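Local coordinates for V-type ATP synthase alpha chain (Thermoplasma volcanium, PDB 4O1S), which contains an intein of the Hint superfamily, a compact, predominantly beta domain carried within the sequence of a V-type ATPase A subunit, at residues S7-V12 with K21-Y26; Y55-G60 with N157-E162; Y77-E82 with V91-K96; G85-S90 with T130-K135; D117-V122 with G163-H168. All blocks are in the same frame, centred on the assembly; numbering follows the deposited sequence. Where two conformers were deposited one is given.

The five contacts tie together the sheets of one compact Hint-type domain. Contacts 4 and 5 lie closest, their centres about 7 Å apart, and are joined by Arg87 NE, 2.7 Å from Gly163 O. Contact 2 is centred about 8 Å from contact 5; neighbouring strands 158-160 and 165-168 connect them. Contact 1 reaches contact 2 where Pro11 O lies 2.9 Å from Gly161 N. It shares a sulfate ion with contact 3, bound by Ser7 and Arg80, although the centres of contacts 1 and 3 are about 15 Å apart. Contact 3 meets contact 5 through Lys96 O and His168 N, 3.0 Å apart, and contact 4 along strand 77-83.

Contact 1: residues S7-V12 with K21-Y26; sequences SGETPV and KIKDLY. With SO4 (sulfate ion), chain F.
The carboxylate of Glu9 is the flat group, and each of its oxygens meets the stem of a different lysine. Glu9 OE1 lies 3.4 Å from CD of Lys21 and makes a long salt bridge (3.7 Å) to its NZ, while Glu9 OE2 comes within 3.1 Å of Lys23 CE. Both lysines run alongside Glu9 and point the same way. The glutamate sets out away from the helix, but a bend at chi2 (-70°) folds its carboxylate back. Lys21 takes the N-cap position of helix 22-31, and amides of the first turn bond loop carbonyls: Lys23 N reaches Gly8 O on an in-plane lone pair at 3.0 Å, and Ile22 N reaches Thr10 O at 2.7 Å, nearly straight on. Ser7 to Thr10 form a type I turn: Ser7 OG accepts from Glu9 N in an ST turn and bonds a sulfate oxygen, and N and OG1 of Thr10 reach Ser7 O from one face of its plane. Pro11 and Lys21 form an antiparallel non-hydrogen-bonded pair in the two-stranded sheet of 11-13 and 19-21, which runs directly into the helix. The side chains of Val12 and Leu25 cross at about a right angle, CG2 against CD2. With the Glu9-Lys21 bridge long, Lys23 NZ 4.4 Å from Glu9 OE2 and bonded to Asp24, and Glu9 and Lys21 exposed, the ion pairs probably add less to the join than the backbone bonds.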
# COMPACT_ATOMS: atom_id res chain seq x y z
N SER A 7 3.37 0.99 6.65
CA SER A 7 4.37 0.48 7.57
C SER A 7 5.37 -0.38 6.81
O SER A 7 5.06 -0.92 5.74
CB SER A 7 3.70 -0.34 8.67
OG SER A 7 4.55 -1.40 9.07
N GLY A 8 6.56 -0.52 7.37
CA GLY A 8 7.62 -1.21 6.66
C GLY A 8 7.37 -2.70 6.62
O GLY A 8 8.05 -3.44 5.89
N GLU A 9 6.39 -3.14 7.39
CA GLU A 9 6.09 -4.56 7.52
C GLU A 9 5.12 -4.98 6.44
O GLU A 9 4.82 -6.15 6.29
CB GLU A 9 5.48 -4.86 8.89
CG GLU A 9 6.42 -4.55 10.03
CD GLU A 9 7.59 -5.53 10.09
OE1 GLU A 9 7.39 -6.71 9.67
OE2 GLU A 9 8.69 -5.13 10.56
N THR A 10 4.65 -4.01 5.67
CA THR A 10 3.64 -4.25 4.67
C THR A 10 4.21 -5.13 3.58
O THR A 10 5.24 -4.79 2.99
CB THR A 10 3.16 -2.91 4.06
OG1 THR A 10 2.70 -2.04 5.09
CG2 THR A 10 2.04 -3.15 3.03
N PRO A 11 3.55 -6.26 3.30
CA PRO A 11 3.91 -7.07 2.14
C PRO A 11 3.48 -6.36 0.88
O PRO A 11 2.38 -5.82 0.81
CB PRO A 11 3.05 -8.33 2.30
CG PRO A 11 2.61 -8.33 3.71
CD PRO A 11 2.46 -6.88 4.07
N VAL A 12 4.36 -6.36 -0.11
CA VAL A 12 3.95 -6.04 -1.46
C VAL A 12 4.10 -7.29 -2.30
O VAL A 12 4.84 -8.20 -1.92
CB VAL A 12 4.79 -4.92 -2.03
CG1 VAL A 12 4.59 -3.72 -1.17
CG2 VAL A 12 6.22 -5.30 -2.00
N LYS A 21 8.35 -7.74 2.27
CA LYS A 21 8.00 -6.62 3.11
C LYS A 21 8.61 -5.37 2.49
O LYS A 21 9.77 -5.40 2.06
CB LYS A 21 8.56 -6.82 4.51
CG LYS A 21 7.87 -7.89 5.32
CD LYS A 21 8.48 -7.96 6.69
CE LYS A 21 8.36 -9.34 7.29
NZ LYS A 21 9.43 -9.49 8.30
N ILE A 22 7.85 -4.28 2.45
CA ILE A 22 8.32 -3.06 1.80
C ILE A 22 9.65 -2.54 2.38
O ILE A 22 10.51 -2.06 1.65
CB ILE A 22 7.23 -1.97 1.73
CG1 ILE A 22 7.65 -0.86 0.76
CG2 ILE A 22 6.90 -1.41 3.12
CD1 ILE A 22 6.43 -0.05 0.17
N LYS A 23 9.85 -2.67 3.68
CA LYS A 23 11.09 -2.18 4.27
C LYS A 23 12.30 -2.99 3.79
O LYS A 23 13.40 -2.45 3.66
CB LYS A 23 11.01 -2.18 5.79
CG LYS A 23 11.15 -3.55 6.42
CD LYS A 23 10.97 -3.42 7.92
CE LYS A 23 11.11 -4.75 8.61
NZ LYS A 23 12.22 -5.51 8.00
N ASP A 24 12.10 -4.28 3.50
CA ASP A 24 13.20 -5.11 3.03
C ASP A 24 13.53 -4.80 1.57
O ASP A 24 14.72 -4.71 1.19
CB ASP A 24 12.87 -6.60 3.19
CG ASP A 24 12.75 -7.01 4.64
OD1 ASP A 24 13.33 -6.31 5.50
OD2 ASP A 24 12.06 -8.02 4.93
N LEU A 25 12.48 -4.63 0.78
CA LEU A 25 12.60 -4.26 -0.61
C LEU A 25 13.35 -2.94 -0.73
O LEU A 25 14.29 -2.80 -1.51
CB LEU A 25 11.21 -4.10 -1.21
CG LEU A 25 11.16 -3.44 -2.59
CD1 LEU A 25 12.00 -4.25 -3.57
CD2 LEU A 25 9.75 -3.31 -3.07
N TYR A 26 12.92 -1.96 0.06
CA TYR A 26 13.56 -0.66 0.09
C TYR A 26 15.05 -0.79 0.41
O TYR A 26 15.91 -0.19 -0.25
CB TYR A 26 12.88 0.26 1.12
CG TYR A 26 13.39 1.69 1.01
CD1 TYR A 26 12.78 2.62 0.15
CD2 TYR A 26 14.50 2.12 1.75
CE1 TYR A 26 13.25 3.92 0.05
CE2 TYR A 26 14.99 3.41 1.64
CZ TYR A 26 14.36 4.30 0.79
OH TYR A 26 14.85 5.57 0.68
S SO4 F . 5.93 -0.68 13.20
O1 SO4 F . 4.86 -1.22 12.34
O2 SO4 F . 6.75 0.29 12.46
O3 SO4 F . 5.33 -0.02 14.36
O4 SO4 F . 6.81 -1.76 13.66

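Contact 2: residues Y55-G60 with N157-E162; sequences YSYVDG and NFIGGE
Ile159 packs against strand 55-58 with both parts of its longer branch: CD1 touches Tyr57 CB at 3.6 Å, and CG1 lies 4.2 Å from Tyr55 CB. Its CG1 stands anti to the carbonyl carbon (chi1 -47°), which turns that branch across the strand while the ring of Tyr57 leads off beyond it. At the other end Asn157 sends ND2 to Tyr57 O, a 2.6 Å bond with an N-H...O angle of 130°; the acceptor sits out of the amide plane, so the hydrogen bond is far from straight. Strands 55-58 and 158-160 approach to 5.2 Å at an angle of 123°, and this is where the five-stranded sheet containing strand 43-58 meets an outer strand of a four-stranded sheet in the Hint fold. Ser56 OG makes only a weak hydrogen bond to Asn157 O, at 3.4 Å. The Tyr57 hydroxyl is held outside the contact by Ser127 O, whereas Ile159 also packs on Tyr13 and Leu164.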
# COMPACT_ATOMS: atom_id res chain seq x y z
N TYR A 55 1.93 -5.84 -8.71
CA TYR A 55 0.54 -6.03 -9.12
C TYR A 55 -0.34 -4.86 -8.75
O TYR A 55 -0.44 -4.50 -7.59
CB TYR A 55 -0.01 -7.28 -8.48
CG TYR A 55 0.52 -8.56 -9.07
CD1 TYR A 55 0.08 -9.01 -10.31
CD2 TYR A 55 1.46 -9.32 -8.38
CE1 TYR A 55 0.55 -10.19 -10.86
CE2 TYR A 55 1.93 -10.51 -8.90
CZ TYR A 55 1.48 -10.93 -10.16
OH TYR A 55 1.95 -12.11 -10.70
N SER A 56 -0.98 -4.27 -9.75
CA SER A 56 -1.93 -3.20 -9.51
C SER A 56 -3.31 -3.74 -9.72
O SER A 56 -3.47 -4.89 -10.11
CB SER A 56 -1.72 -2.04 -10.48
OG SER A 56 -0.49 -1.40 -10.23
N TYR A 57 -4.32 -2.91 -9.47
CA TYR A 57 -5.67 -3.41 -9.57
C TYR A 57 -6.47 -2.42 -10.34
O TYR A 57 -6.59 -1.27 -9.94
CB TYR A 57 -6.28 -3.63 -8.18
CG TYR A 57 -7.50 -4.53 -8.19
CD1 TYR A 57 -7.40 -5.86 -8.61
CD2 TYR A 57 -8.74 -4.07 -7.78
CE1 TYR A 57 -8.51 -6.70 -8.62
CE2 TYR A 57 -9.86 -4.89 -7.79
CZ TYR A 57 -9.74 -6.21 -8.21
OH TYR A 57 -10.84 -7.04 -8.22
N VAL A 58 -7.00 -2.85 -11.48
CA VAL A 58 -7.80 -1.99 -12.33
C VAL A 58 -9.15 -2.61 -12.58
O VAL A 58 -9.25 -3.79 -12.93
CB VAL A 58 -7.17 -1.72 -13.70
CG1 VAL A 58 -7.91 -0.59 -14.37
CG2 VAL A 58 -5.70 -1.37 -13.56
N ASP A 59 -10.18 -1.78 -12.42
CA ASP A 59 -11.55 -2.22 -12.60
C ASP A 59 -11.74 -3.46 -11.75
O ASP A 59 -11.73 -3.37 -10.53
CB ASP A 59 -11.85 -2.47 -14.08
CG ASP A 59 -11.70 -1.20 -14.93
OD1 ASP A 59 -12.31 -0.17 -14.57
OD2 ASP A 59 -10.95 -1.22 -15.93
N GLY A 60 -11.86 -4.63 -12.38
CA GLY A 60 -12.04 -5.85 -11.62
C GLY A 60 -10.86 -6.77 -11.80
O GLY A 60 -10.87 -7.95 -11.40
N ASN A 157 -3.77 1.97 -8.25
CA ASN A 157 -3.93 1.22 -7.02
C ASN A 157 -2.71 0.39 -6.76
O ASN A 157 -1.80 0.32 -7.56
CB ASN A 157 -5.14 0.32 -7.13
CG ASN A 157 -6.37 1.10 -7.43
OD1 ASN A 157 -6.46 2.29 -7.09
ND2 ASN A 157 -7.34 0.47 -8.09
N PHE A 158 -2.72 -0.27 -5.63
CA PHE A 158 -1.53 -0.85 -5.09
C PHE A 158 -2.06 -2.00 -4.24
O PHE A 158 -2.91 -1.79 -3.38
CB PHE A 158 -0.84 0.24 -4.28
CG PHE A 158 0.12 -0.26 -3.25
CD1 PHE A 158 1.35 -0.71 -3.62
CD2 PHE A 158 -0.22 -0.29 -1.93
CE1 PHE A 158 2.23 -1.18 -2.68
CE2 PHE A 158 0.66 -0.76 -0.98
CZ PHE A 158 1.88 -1.20 -1.36
N ILE A 159 -1.60 -3.22 -4.53
CA ILE A 159 -1.98 -4.38 -3.72
C ILE A 159 -0.91 -4.60 -2.67
O ILE A 159 0.28 -4.80 -3.00
CB ILE A 159 -2.02 -5.73 -4.51
CG1 ILE A 159 -2.78 -5.63 -5.85
CG2 ILE A 159 -2.54 -6.88 -3.60
CD1 ILE A 159 -4.18 -5.19 -5.74
N GLY A 160 -1.32 -4.60 -1.41
CA GLY A 160 -0.38 -4.84 -0.34
C GLY A 160 -1.08 -5.18 0.95
O GLY A 160 -2.31 -5.19 1.04
N GLY A 161 -0.29 -5.47 1.97
CA GLY A 161 -0.85 -5.87 3.24
C GLY A 161 -1.18 -7.35 3.28
O GLY A 161 -1.12 -8.07 2.27
N GLU A 162 -1.52 -7.82 4.46
CA GLU A 162 -2.01 -9.16 4.63
C GLU A 162 -3.38 -9.30 3.97
O GLU A 162 -4.36 -8.73 4.46
CB GLU A 162 -2.12 -9.46 6.11
CG GLU A 162 -0.81 -9.80 6.74
CD GLU A 162 -0.36 -11.18 6.33
OE1 GLU A 162 -1.24 -12.01 5.99
OE2 GLU A 162 0.87 -11.41 6.32

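Contact 3: residues Y77-E82 with V91-K96; sequences YLVRIE and VTPVHK. With SO4 (sulfate ion), chain F.
Val91 O receives the shortest bond of this contact, 2.6 Å from Val79 N and almost perfectly straight at 178°, with the donor nearly along the C=O axis. The CA-H of Leu78 reaches the same oxygen as a weaker second partner, with Leu78 CA 3.4 Å from Val91 O. In return Val91 N binds Val79 O at 2.8 Å, so Val79 and Val91 form an antiparallel hydrogen-bonded pair with their side chains on one face of the sheet. After Val91 the chain leaves the strand, and the ring of Pro93, two residues on, packs on the neighbouring strand: CG lies 3.7 Å from Tyr77 CB and 4.1 Å from Val79 CG2. The methyl CG2 of Val79 stands anti to its own carbonyl carbon, which aims it at the proline. Thr92 to His95 make a type I turn, closed by His95 N to Thr92 O, and match the Thr-x-x-His signature of intein block B. Arg80 points away from segment 91-96. Its guanidinium reaches a sulfate ion, probably from the crystallisation liquor, edge-on through NH2 (3.0 Å to O3) and, more weakly, through NH1 to O1, while NE forms a salt bridge with Glu140 and NH1 also bonds Ser90 OG. Backbone bonds and the packing of Val79 and Tyr77 on Pro93 thus join the segments, while the sulfate and Glu140 offset the charge of Arg80 and probably help fix its guanidinium.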
# COMPACT_ATOMS: atom_id res chain seq x y z
N TYR A 77 2.22 8.80 13.23
CA TYR A 77 0.96 8.11 13.40
C TYR A 77 0.83 6.98 12.41
O TYR A 77 1.23 7.10 11.25
CB TYR A 77 -0.21 9.08 13.20
CG TYR A 77 -0.20 10.19 14.18
CD1 TYR A 77 -0.66 10.00 15.47
CD2 TYR A 77 0.30 11.43 13.83
CE1 TYR A 77 -0.64 11.03 16.39
CE2 TYR A 77 0.34 12.46 14.75
CZ TYR A 77 -0.14 12.26 16.03
OH TYR A 77 -0.10 13.29 16.95
N LEU A 78 0.23 5.90 12.87
CA LEU A 78 -0.14 4.79 12.01
C LEU A 78 -1.58 4.39 12.34
O LEU A 78 -2.00 4.41 13.51
CB LEU A 78 0.80 3.61 12.27
CG LEU A 78 1.76 3.10 11.20
CD1 LEU A 78 1.97 4.05 10.04
CD2 LEU A 78 3.08 2.70 11.87
N VAL A 79 -2.35 4.07 11.30
CA VAL A 79 -3.68 3.47 11.46
C VAL A 79 -3.60 1.99 11.10
O VAL A 79 -3.21 1.63 9.99
CB VAL A 79 -4.67 4.14 10.51
CG1 VAL A 79 -6.08 3.62 10.79
CG2 VAL A 79 -4.57 5.67 10.65
N ARG A 80 -3.94 1.13 12.05
CA ARG A 80 -3.83 -0.31 11.82
C ARG A 80 -5.23 -0.83 11.65
O ARG A 80 -6.10 -0.61 12.50
CB ARG A 80 -3.14 -1.01 12.99
CG ARG A 80 -2.02 -0.18 13.61
CD ARG A 80 -0.97 -1.08 14.17
NE ARG A 80 0.16 -0.39 14.79
CZ ARG A 80 1.39 -0.36 14.28
NH1 ARG A 80 1.64 -0.94 13.10
NH2 ARG A 80 2.38 0.27 14.93
N ILE A 81 -5.45 -1.48 10.52
CA ILE A 81 -6.78 -1.92 10.12
C ILE A 81 -6.84 -3.43 10.02
O ILE A 81 -5.98 -4.09 9.42
CB ILE A 81 -7.13 -1.36 8.75
CG1 ILE A 81 -7.02 0.16 8.77
CG2 ILE A 81 -8.52 -1.83 8.32
CD1 ILE A 81 -6.81 0.76 7.42
N GLU A 82 -7.89 -3.99 10.59
CA GLU A 82 -8.10 -5.42 10.53
C GLU A 82 -9.53 -5.72 10.11
O GLU A 82 -10.49 -5.11 10.61
CB GLU A 82 -7.84 -5.98 11.90
CG GLU A 82 -7.26 -7.31 11.91
CD GLU A 82 -6.53 -7.49 13.18
OE1 GLU A 82 -6.86 -8.44 13.92
OE2 GLU A 82 -5.66 -6.62 13.47
N VAL A 91 -1.26 1.86 8.01
CA VAL A 91 -0.93 2.93 7.09
C VAL A 91 -0.98 4.28 7.77
O VAL A 91 -1.45 4.45 8.90
CB VAL A 91 -1.85 2.96 5.84
CG1 VAL A 91 -1.75 1.64 5.06
CG2 VAL A 91 -3.28 3.23 6.26
N THR A 92 -0.48 5.24 7.04
CA THR A 92 -0.49 6.63 7.41
C THR A 92 -1.95 7.10 7.42
O THR A 92 -2.76 6.61 6.64
CB THR A 92 0.34 7.33 6.31
OG1 THR A 92 1.61 7.73 6.85
CG2 THR A 92 -0.39 8.46 5.70
N PRO A 93 -2.31 8.04 8.32
CA PRO A 93 -3.70 8.52 8.41
C PRO A 93 -4.27 9.08 7.12
O PRO A 93 -5.49 8.90 6.91
CB PRO A 93 -3.63 9.62 9.46
CG PRO A 93 -2.52 9.22 10.33
CD PRO A 93 -1.50 8.52 9.44
N VAL A 94 -3.45 9.72 6.28
CA VAL A 94 -3.93 10.30 5.01
C VAL A 94 -4.02 9.30 3.85
O VAL A 94 -4.60 9.62 2.81
CB VAL A 94 -3.14 11.56 4.56
CG1 VAL A 94 -3.34 12.70 5.52
CG2 VAL A 94 -1.67 11.28 4.42
N HIS A 95 -3.45 8.11 4.04
CA HIS A 95 -3.58 7.03 3.05
C HIS A 95 -5.04 6.66 2.85
O HIS A 95 -5.84 6.75 3.79
CB HIS A 95 -2.81 5.80 3.50
CG HIS A 95 -2.23 5.02 2.37
ND1 HIS A 95 -2.88 4.91 1.15
CD2 HIS A 95 -1.06 4.36 2.24
CE1 HIS A 95 -2.13 4.19 0.33
NE2 HIS A 95 -1.02 3.85 0.97
N LYS A 96 -5.37 6.24 1.63
CA LYS A 96 -6.77 5.96 1.25
C LYS A 96 -7.07 4.51 0.95
O LYS A 96 -6.25 3.79 0.37
CB LYS A 96 -7.19 6.80 0.05
CG LYS A 96 -7.47 8.23 0.41
CD LYS A 96 -7.49 9.14 -0.79
CE LYS A 96 -7.95 10.52 -0.35
NZ LYS A 96 -8.18 11.42 -1.50
S SO4 F . 5.93 -0.68 13.20
O1 SO4 F . 4.86 -1.22 12.34
O2 SO4 F . 6.75 0.29 12.46
O3 SO4 F . 5.33 -0.02 14.36
O4 SO4 F . 6.81 -1.76 13.66

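Contact 4: residues G85-S90 with T130-K135; sequences GGRSVS and TFDRVK
The loop at Gly85 comes to strand 130-135 with CA of Gly85 6.3 Å from CA of Asp132, and the join is carried by the carboxylate of Asp132, which takes a backbone N-H and the side chain of Arg87. Gly85 N bonds Asp132 OD1 on its syn lone pair at 3.2 Å, with a weak branch to OD2. Asp132 CG lies anti to the backbone N (chi1 -158°), directing the carboxylate at the loop. Arg87 reaches over with a chain extended from CG to NE, and its NH1 makes a salt bridge to Asp132 OD2 at 2.9 Å. The oxygen lies in the guanidinium plane, yet the nitrogen meets it from above the carboxylate plane, the two planes being 80° apart. Residues 85-87 belong to the turn of the hairpin formed by strands 77-83 and 88-91, and strand 129-141 pairs with the other side of strand 77-83, so Asp132 fastens the hairpin loop to the adjoining strand of the same sheet. Thr83 OG1 also binds Asp132 OD2, and Arg87 NE bonds Gly163 O; the guanidinium is held at NH1 by a carboxylate and at NE by a backbone carbonyl. Over one of its faces lies Thr130 OG1, 3.8 Å above the plane and displaced toward the rim.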
# COMPACT_ATOMS: atom_id res chain seq x y z
N GLY A 85 -12.36 -10.80 7.62
CA GLY A 85 -11.70 -11.83 6.85
C GLY A 85 -10.22 -12.04 7.12
O GLY A 85 -9.55 -12.77 6.37
N GLY A 86 -9.70 -11.39 8.16
CA GLY A 86 -8.30 -11.60 8.55
C GLY A 86 -7.30 -10.82 7.73
O GLY A 86 -6.15 -11.19 7.64
N ARG A 87 -7.74 -9.74 7.11
CA ARG A 87 -6.85 -8.90 6.33
C ARG A 87 -6.39 -7.72 7.16
O ARG A 87 -7.14 -7.22 8.01
CB ARG A 87 -7.56 -8.39 5.09
CG ARG A 87 -8.00 -9.49 4.16
CD ARG A 87 -8.58 -8.93 2.90
NE ARG A 87 -8.66 -9.98 1.91
CZ ARG A 87 -9.65 -10.86 1.84
NH1 ARG A 87 -10.67 -10.79 2.70
NH2 ARG A 87 -9.63 -11.79 0.92
N SER A 88 -5.16 -7.28 6.93
CA SER A 88 -4.60 -6.18 7.71
C SER A 88 -3.58 -5.33 6.95
O SER A 88 -2.87 -5.80 6.06
CB SER A 88 -3.98 -6.70 9.00
OG SER A 88 -2.77 -7.37 8.71
N VAL A 89 -3.54 -4.05 7.31
CA VAL A 89 -2.48 -3.18 6.86
C VAL A 89 -2.39 -2.00 7.86
O VAL A 89 -3.40 -1.57 8.42
CB VAL A 89 -2.72 -2.72 5.42
CG1 VAL A 89 -3.96 -1.83 5.34
CG2 VAL A 89 -1.48 -2.01 4.85
N SER A 90 -1.18 -1.54 8.13
CA SER A 90 -1.00 -0.35 8.95
C SER A 90 -0.55 0.74 8.00
O SER A 90 0.40 0.57 7.21
CB SER A 90 0.04 -0.56 10.07
OG SER A 90 -0.33 -1.60 10.97
N THR A 130 -13.22 -8.34 -3.81
CA THR A 130 -13.93 -8.61 -2.58
C THR A 130 -13.94 -7.40 -1.65
O THR A 130 -13.00 -6.61 -1.65
CB THR A 130 -13.43 -9.91 -1.87
OG1 THR A 130 -12.60 -9.59 -0.76
CG2 THR A 130 -12.70 -10.80 -2.84
N PHE A 131 -15.02 -7.23 -0.90
CA PHE A 131 -15.11 -6.16 0.08
C PHE A 131 -15.35 -6.69 1.46
O PHE A 131 -16.37 -7.33 1.74
CB PHE A 131 -16.17 -5.15 -0.31
CG PHE A 131 -15.88 -4.50 -1.59
CD1 PHE A 131 -15.22 -3.28 -1.63
CD2 PHE A 131 -16.23 -5.12 -2.79
CE1 PHE A 131 -14.94 -2.68 -2.84
CE2 PHE A 131 -15.95 -4.53 -4.02
CZ PHE A 131 -15.30 -3.31 -4.04
N ASP A 132 -14.39 -6.41 2.31
CA ASP A 132 -14.29 -7.03 3.61
C ASP A 132 -14.62 -5.98 4.68
O ASP A 132 -14.12 -4.85 4.64
CB ASP A 132 -12.87 -7.56 3.77
CG ASP A 132 -12.78 -8.64 4.80
OD1 ASP A 132 -13.81 -8.85 5.49
OD2 ASP A 132 -11.68 -9.24 4.90
N ARG A 133 -15.48 -6.36 5.62
CA ARG A 133 -15.86 -5.44 6.69
C ARG A 133 -14.66 -5.22 7.60
O ARG A 133 -13.99 -6.19 8.00
CB ARG A 133 -17.04 -5.99 7.50
CG ARG A 133 -18.30 -6.06 6.67
CD ARG A 133 -19.54 -6.45 7.45
NE ARG A 133 -20.73 -6.00 6.73
CZ ARG A 133 -21.28 -4.81 6.89
NH1 ARG A 133 -20.75 -3.95 7.76
NH2 ARG A 133 -22.36 -4.46 6.19
N VAL A 134 -14.36 -3.97 7.93
CA VAL A 134 -13.35 -3.75 8.94
C VAL A 134 -13.92 -4.04 10.32
O VAL A 134 -15.00 -3.56 10.70
CB VAL A 134 -12.58 -2.41 8.82
CG1 VAL A 134 -12.94 -1.67 7.55
CG2 VAL A 134 -12.75 -1.54 10.07
N LYS A 135 -13.17 -4.89 11.03
CA LYS A 135 -13.46 -5.39 12.35
C LYS A 135 -12.90 -4.41 13.37
O LYS A 135 -13.51 -4.14 14.41
CB LYS A 135 -12.74 -6.73 12.50
CG LYS A 135 -12.87 -7.45 13.82
CD LYS A 135 -11.86 -8.61 13.85
CE LYS A 135 -12.08 -9.53 15.05
NZ LYS A 135 -11.01 -10.58 15.12

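Contact 5: residues D117-V122 with G163-H168; sequences DMIAAV and GLLVLH
Ile119 carries CG1 between its backbone N and carbonyl carbon (chi1 65°), and Leu165 places CG anti to the carbonyl carbon (chi1 -62°); together these turns bring Ile119 CD1 to 3.6 Å from Leu165 CD2. Two backbone bonds flank the single bridge between Ala121 and Leu165. Val122 N meets Leu164 O at 2.8 Å and Val166 N meets Ala120 O at 3.1 Å. Ala121 CA adds a CA-H contact to Leu164 O at 3.3 Å. Toward the C-terminal end of strand 118-122, Val122 meets Val166 and Leu164: CG2 of Val122 touches CG2 of Val166 at 3.7 Å, the side chains crossing at about a right angle, while CB of Val122 rests near CB of Leu164. A water donates to Val122 O at 2.7 Å and weakly to Gly163 O. The strands are far from antiparallel, at 111°, which suits a junction between sheets rather than a continuous one. Strand 118-122 is an outer strand beside 129-141, and Ala120 and Met118 also pair with Phe98 and Leu100 of strand 96-101. Strand 165-168 lies between strands 96-101 and 158-160, with Ile159 covering Val122 and Leu164, and Phe98 packing on Ala120 and Val166.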
# COMPACT_ATOMS: atom_id res chain seq x y z
N ASP A 117 -17.18 -0.52 7.92
CA ASP A 117 -16.85 -0.26 6.52
C ASP A 117 -16.32 -1.48 5.74
O ASP A 117 -15.55 -2.29 6.26
CB ASP A 117 -15.88 0.91 6.40
CG ASP A 117 -16.53 2.24 6.77
OD1 ASP A 117 -17.77 2.23 6.98
OD2 ASP A 117 -15.81 3.28 6.85
N MET A 118 -16.74 -1.60 4.48
CA MET A 118 -16.29 -2.71 3.62
C MET A 118 -15.19 -2.24 2.69
O MET A 118 -15.42 -1.41 1.79
CB MET A 118 -17.46 -3.28 2.81
CG MET A 118 -18.47 -3.96 3.70
SD MET A 118 -19.98 -4.46 2.87
CE MET A 118 -19.52 -6.11 2.37
N ILE A 119 -13.98 -2.74 2.91
CA ILE A 119 -12.87 -2.24 2.12
C ILE A 119 -12.49 -3.20 1.02
O ILE A 119 -12.71 -4.40 1.13
CB ILE A 119 -11.66 -1.81 2.97
CG1 ILE A 119 -11.03 -3.00 3.68
CG2 ILE A 119 -12.07 -0.77 3.99
CD1 ILE A 119 -9.71 -2.60 4.38
N ALA A 120 -11.94 -2.64 -0.05
CA ALA A 120 -11.58 -3.38 -1.24
C ALA A 120 -10.33 -4.25 -1.02
O ALA A 120 -9.28 -3.77 -0.57
CB ALA A 120 -11.37 -2.42 -2.40
N ALA A 121 -10.47 -5.53 -1.34
CA ALA A 121 -9.39 -6.47 -1.27
C ALA A 121 -9.43 -7.27 -2.56
O ALA A 121 -10.41 -7.20 -3.30
CB ALA A 121 -9.58 -7.39 -0.10
N VAL A 122 -8.39 -8.04 -2.83
CA VAL A 122 -8.37 -8.89 -4.01
C VAL A 122 -8.29 -10.37 -3.62
O VAL A 122 -7.42 -10.77 -2.84
CB VAL A 122 -7.19 -8.52 -4.87
CG1 VAL A 122 -7.03 -9.51 -6.00
CG2 VAL A 122 -7.39 -7.14 -5.40
N GLY A 163 -3.48 -10.04 2.87
CA GLY A 163 -4.78 -10.35 2.30
C GLY A 163 -5.12 -9.49 1.11
O GLY A 163 -6.29 -9.29 0.79
N LEU A 164 -4.08 -8.97 0.45
CA LEU A 164 -4.21 -8.25 -0.80
C LEU A 164 -5.20 -7.09 -0.72
O LEU A 164 -6.16 -7.01 -1.51
CB LEU A 164 -4.61 -9.20 -1.93
CG LEU A 164 -3.89 -10.54 -2.05
CD1 LEU A 164 -4.41 -11.27 -3.25
CD2 LEU A 164 -2.41 -10.38 -2.20
N LEU A 165 -4.99 -6.20 0.24
CA LEU A 165 -5.78 -4.98 0.28
C LEU A 165 -5.35 -4.05 -0.86
O LEU A 165 -4.22 -4.13 -1.38
CB LEU A 165 -5.63 -4.29 1.63
CG LEU A 165 -6.12 -5.15 2.79
CD1 LEU A 165 -5.52 -4.66 4.11
CD2 LEU A 165 -7.65 -5.13 2.86
N VAL A 166 -6.29 -3.19 -1.24
CA VAL A 166 -6.10 -2.33 -2.38
C VAL A 166 -5.93 -0.92 -1.86
O VAL A 166 -6.85 -0.36 -1.23
CB VAL A 166 -7.30 -2.39 -3.36
CG1 VAL A 166 -7.04 -1.51 -4.60
CG2 VAL A 166 -7.60 -3.84 -3.76
N LEU A 167 -4.76 -0.34 -2.15
CA LEU A 167 -4.39 0.92 -1.52
C LEU A 167 -4.27 2.02 -2.55
O LEU A 167 -3.54 1.88 -3.53
CB LEU A 167 -3.10 0.75 -0.73
CG LEU A 167 -3.29 -0.34 0.32
CD1 LEU A 167 -2.02 -0.94 0.87
CD2 LEU A 167 -4.13 0.23 1.44
N HIS A 168 -5.03 3.09 -2.34
CA HIS A 168 -4.96 4.24 -3.23
C HIS A 168 -3.84 5.22 -2.87
O HIS A 168 -4.06 6.23 -2.19
CB HIS A 168 -6.28 4.99 -3.26
CG HIS A 168 -6.31 6.06 -4.29
ND1 HIS A 168 -6.63 7.37 -4.00
CD2 HIS A 168 -6.01 6.04 -5.61
CE1 HIS A 168 -6.56 8.10 -5.10
NE2 HIS A 168 -6.19 7.31 -6.10
O HOH W 1 -9.40 -0.79 -0.10
O HOH W 2 -7.15 -12.14 -0.58